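Nitrogen regulatory protein P-II (Thiomonas intermedia, PDB 5DS7) binds AMP and ADP as a PII-family trimer and probably regulates the activity of other proteins. Local coordinates at residues 10-15 with 91-96. Numbering follows the deposited sequence.
With AMP (adenosine monophosphate), chain G.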
ATOM      1  N   LYS B  10      11.183   5.610   5.822  1.00 25.34           N
ATOM      2  CA  LYS B  10      10.746   4.259   5.493  1.00 24.41           C
ATOM      3  C   LYS B  10       9.239   4.120   5.739  1.00 23.85           C
ATOM      4  O   LYS B  10       8.650   4.830   6.547  1.00 24.07           O
ATOM      5  CB  LYS B  10      11.518   3.242   6.314  1.00 23.84           C
ATOM      6  CG  LYS B  10      13.016   3.292   6.101  1.00 24.32           C
ATOM      7  CD  LYS B  10      13.415   2.616   4.808  1.00 24.32           C
ATOM      8  CE  LYS B  10      14.804   3.076   4.385  1.00 25.03           C
ATOM      9  NZ  LYS B  10      15.363   2.255   3.297  1.00 25.01           N
ATOM     10  N   LYS B  11       8.608   3.203   5.037  1.00 24.74           N
ATOM     11  CA  LYS B  11       7.213   2.935   5.285  1.00 23.95           C
ATOM     12  C   LYS B  11       7.062   1.419   5.408  1.00 22.85           C
ATOM     13  O   LYS B  11       7.447   0.670   4.513  1.00 22.75           O
ATOM     14  CB  LYS B  11       6.336   3.508   4.176  1.00 24.28           C
ATOM     15  CG  LYS B  11       4.831   3.460   4.476  1.00 23.43           C
ATOM     16  CD  LYS B  11       3.996   3.563   3.209  1.00 23.29           C
ATOM     17  CE  LYS B  11       3.917   2.225   2.516  1.00 22.44           C
ATOM     18  NZ  LYS B  11       2.947   2.245   1.384  1.00 22.28           N
ATOM     19  N   LEU B  12       6.544   0.965   6.541  1.00 22.55           N
ATOM     20  CA  LEU B  12       6.281  -0.458   6.710  1.00 21.91           C
ATOM     21  C   LEU B  12       4.855  -0.813   6.340  1.00 21.33           C
ATOM     22  O   LEU B  12       3.939  -0.047   6.632  1.00 21.38           O
ATOM     23  CB  LEU B  12       6.532  -0.868   8.148  1.00 22.13           C
ATOM     24  CG  LEU B  12       7.886  -0.520   8.755  1.00 22.71           C
ATOM     25  CD1 LEU B  12       7.891  -1.058  10.154  1.00 22.76           C
ATOM     26  CD2 LEU B  12       8.972  -1.165   7.958  1.00 22.81           C
ATOM     27  N   GLU B  13       4.667  -1.964   5.693  1.00 25.87           N
ATOM     28  CA  GLU B  13       3.340  -2.567   5.570  1.00 25.65           C
ATOM     29  C   GLU B  13       3.363  -3.874   6.344  1.00 26.02           C
ATOM     30  O   GLU B  13       4.129  -4.781   6.026  1.00 26.22           O
ATOM     31  CB  GLU B  13       2.952  -2.790   4.104  1.00 25.55           C
ATOM     32  CG  GLU B  13       2.745  -1.478   3.360  1.00 25.50           C
ATOM     33  CD  GLU B  13       2.427  -1.643   1.874  1.00 25.87           C
ATOM     34  OE1 GLU B  13       2.251  -0.612   1.187  1.00 26.15           O
ATOM     35  OE2 GLU B  13       2.350  -2.792   1.390  1.00 26.23           O
ATOM     36  N   ILE B  14       2.552  -3.953   7.384  1.00 18.24           N
ATOM     37  CA  ILE B  14       2.543  -5.117   8.263  1.00 18.95           C
ATOM     38  C   ILE B  14       1.198  -5.800   8.161  1.00 19.74           C
ATOM     39  O   ILE B  14       0.175  -5.196   8.461  1.00 20.20           O
ATOM     40  CB  ILE B  14       2.818  -4.726   9.714  1.00 19.32           C
ATOM     41  CG1 ILE B  14       4.051  -3.815   9.766  1.00 18.92           C
ATOM     42  CG2 ILE B  14       2.953  -5.983  10.596  1.00 19.90           C
ATOM     43  CD1 ILE B  14       4.056  -2.846  10.939  1.00 19.28           C
ATOM     44  N   ILE B  15       1.205  -7.049   7.704  1.00 17.61           N
ATOM     45  CA  ILE B  15      -0.029  -7.777   7.448  1.00 18.75           C
ATOM     46  C   ILE B  15      -0.123  -8.927   8.421  1.00 19.57           C
ATOM     47  O   ILE B  15       0.794  -9.735   8.487  1.00 19.30           O
ATOM     48  CB  ILE B  15      -0.059  -8.269   5.990  1.00 18.68           C
ATOM     49  CG1 ILE B  15       0.052  -7.062   5.048  1.00 17.55           C
ATOM     50  CG2 ILE B  15      -1.313  -9.071   5.699  1.00 20.15           C
ATOM     51  CD1 ILE B  15       0.360  -7.446   3.619  1.00 17.49           C
ATOM     52  N   GLY B  91       1.877 -13.920   8.891  1.00 22.05           N
ATOM     53  CA  GLY B  91       2.060 -12.528   8.504  1.00 21.30           C
ATOM     54  C   GLY B  91       3.373 -12.190   7.818  1.00 20.55           C
ATOM     55  O   GLY B  91       4.262 -13.029   7.732  1.00 20.67           O
ATOM     56  N   VAL B  92       3.499 -10.947   7.342  1.00 19.57           N
ATOM     57  CA  VAL B  92       4.697 -10.492   6.627  1.00 19.01           C
ATOM     58  C   VAL B  92       4.920  -9.006   6.892  1.00 18.29           C
ATOM     59  O   VAL B  92       3.983  -8.303   7.252  1.00 18.16           O
ATOM     60  CB  VAL B  92       4.581 -10.736   5.103  1.00 19.21           C
ATOM     61  CG1 VAL B  92       4.526 -12.211   4.798  1.00 20.04           C
ATOM     62  CG2 VAL B  92       3.341 -10.046   4.543  1.00 19.15           C
ATOM     63  N   VAL B  93       6.158  -8.535   6.760  1.00 21.68           N
ATOM     64  CA  VAL B  93       6.460  -7.099   6.816  1.00 21.19           C
ATOM     65  C   VAL B  93       7.230  -6.668   5.575  1.00 21.16           C
ATOM     66  O   VAL B  93       8.260  -7.253   5.260  1.00 21.61           O
ATOM     67  CB  VAL B  93       7.311  -6.712   8.050  1.00 21.26           C
ATOM     68  CG1 VAL B  93       7.444  -5.214   8.138  1.00 21.04           C
ATOM     69  CG2 VAL B  93       6.728  -7.284   9.313  1.00 21.45           C
ATOM     70  N   PHE B  94       6.743  -5.641   4.885  1.00 20.16           N
ATOM     71  CA  PHE B  94       7.379  -5.095   3.687  1.00 20.39           C
ATOM     72  C   PHE B  94       7.961  -3.724   4.019  1.00 20.40           C
ATOM     73  O   PHE B  94       7.220  -2.849   4.441  1.00 20.04           O
ATOM     74  CB  PHE B  94       6.375  -4.937   2.534  1.00 20.37           C
ATOM     75  CG  PHE B  94       5.670  -6.207   2.141  1.00 20.69           C
ATOM     76  CD1 PHE B  94       6.313  -7.426   2.226  1.00 21.18           C
ATOM     77  CD2 PHE B  94       4.358  -6.165   1.674  1.00 20.72           C
ATOM     78  CE1 PHE B  94       5.677  -8.578   1.865  1.00 21.71           C
ATOM     79  CE2 PHE B  94       3.698  -7.322   1.312  1.00 21.39           C
ATOM     80  CZ  PHE B  94       4.354  -8.537   1.418  1.00 21.88           C
ATOM     81  N   VAL B  95       9.257  -3.521   3.812  1.00 19.49           N
ATOM     82  CA  VAL B  95       9.872  -2.203   4.028  1.00 19.84           C
ATOM     83  C   VAL B  95       9.987  -1.421   2.694  1.00 20.35           C
ATOM     84  O   VAL B  95      10.542  -1.927   1.698  1.00 20.75           O
ATOM     85  CB  VAL B  95      11.279  -2.350   4.687  1.00 20.29           C
ATOM     86  CG1 VAL B  95      11.838  -0.977   5.164  1.00 20.73           C
ATOM     87  CG2 VAL B  95      11.227  -3.343   5.851  1.00 19.97           C
ATOM     88  N   HIS B  96       9.419  -0.217   2.656  1.00 21.60           N
ATOM     89  CA  HIS B  96       9.504   0.663   1.481  1.00 22.35           C
ATOM     90  C   HIS B  96      10.363   1.877   1.758  1.00 23.19           C
ATOM     91  O   HIS B  96      10.416   2.354   2.896  1.00 23.20           O
ATOM     92  CB  HIS B  96       8.128   1.197   1.037  1.00 22.24           C
ATOM     93  CG  HIS B  96       7.126   0.143   0.680  1.00 21.53           C
ATOM     94  ND1 HIS B  96       6.655  -0.778   1.593  1.00 20.62           N
ATOM     95  CD2 HIS B  96       6.472  -0.106  -0.479  1.00 21.72           C
ATOM     96  CE1 HIS B  96       5.777  -1.573   1.002  1.00 20.40           C
ATOM     97  NE2 HIS B  96       5.638  -1.177  -0.251  1.00 21.11           N
TER
HETATM   98  P   AMP G 201       1.432 -16.688   5.964  1.00 25.52           P
HETATM   99  O1P AMP G 201       2.195 -16.118   7.134  1.00 24.88           O
HETATM  100  O2P AMP G 201       2.307 -17.281   4.889  1.00 25.52           O
HETATM  101  O3P AMP G 201       0.215 -17.465   6.386  1.00 26.38           O
HETATM  102  O5' AMP G 201       0.803 -15.388   5.302  1.00 25.27           O
HETATM  103  C5' AMP G 201      -0.328 -14.773   5.892  1.00 25.60           C
HETATM  104  C4' AMP G 201      -0.838 -13.624   5.062  1.00 25.48           C
HETATM  105  O4' AMP G 201       0.250 -12.753   4.664  1.00 24.39           O
HETATM  106  C3' AMP G 201      -1.488 -14.024   3.756  1.00 26.11           C
HETATM  107  O3' AMP G 201      -2.829 -14.433   3.945  1.00 27.05           O
HETATM  108  C2' AMP G 201      -1.357 -12.763   2.920  1.00 25.59           C
HETATM  109  O2' AMP G 201      -2.367 -11.847   3.267  1.00 25.93           O
HETATM  110  C1' AMP G 201      -0.007 -12.217   3.385  1.00 24.37           C
HETATM  111  N9  AMP G 201       1.082 -12.624   2.476  1.00 24.09           N
HETATM  112  C8  AMP G 201       1.833 -13.742   2.567  1.00 24.30           C
HETATM  113  N7  AMP G 201       2.729 -13.817   1.550  1.00 24.19           N
HETATM  114  C5  AMP G 201       2.535 -12.743   0.782  1.00 23.90           C
HETATM  115  C6  AMP G 201       3.133 -12.216  -0.451  1.00 23.80           C
HETATM  116  N6  AMP G 201       4.135 -12.890  -1.057  1.00 24.03           N
HETATM  117  N1  AMP G 201       2.641 -11.060  -0.947  1.00 23.56           N
HETATM  118  C2  AMP G 201       1.647 -10.390  -0.334  1.00 23.42           C
HETATM  119  N3  AMP G 201       1.058 -10.812   0.793  1.00 23.53           N
HETATM  120  C4  AMP G 201       1.454 -11.960   1.385  1.00 23.79           C
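Lys-11 lays its CE over one face of the His-96 imidazole, a CH-pi contact 4.3 Å from the ring centroid, while the Phe-94 ring receives Glu-13 OE2 and C2 of AMP at its edge. These residues lie on strands 7-17 and 92-100, neighbouring antiparallel strands in the four-stranded sheet of the ferredoxin-like PII fold. With CG anti to the backbone N (chi1 -171°) and a bend at chi3, Lys-11 runs beside the imidazole and then turns NZ to the anti lone pair of Glu-13 OE1, a salt bridge of 2.9 Å; this NZ also pairs with Glu-13 OE2 and His-96 NE2 of the third subunit. The Glu-13 carboxylate passes obliquely by His-96, CD lying 3.5 Å from CE1, and its OE2 pairs with Lys-11 of the second subunit, which also hydrogen-bonds to His-96 NE2. Replacing Glu-13 by alanine would probably cost Lys-11 of its own chain and Lys-11 of the second subunit one carboxylate each, weakening this link between subunits.

On the opposite face of the sheet, Leu-12 and Ile-14 pack alongside Val-95 and Val-93, and helix 75-88 contacts Leu-12 and Val-93. At the nucleotide end, Val-92 CG1 approaches AMP C8, and Ile-15 CD1 touches Val-92 CG2 and Phe-94 CE2. Gly-91 has backbone angles that favour glycine, and a CB there would clash with Ile-15 O. Its N donates to AMP O1P at 2.8 Å (N-H...O angle 159°).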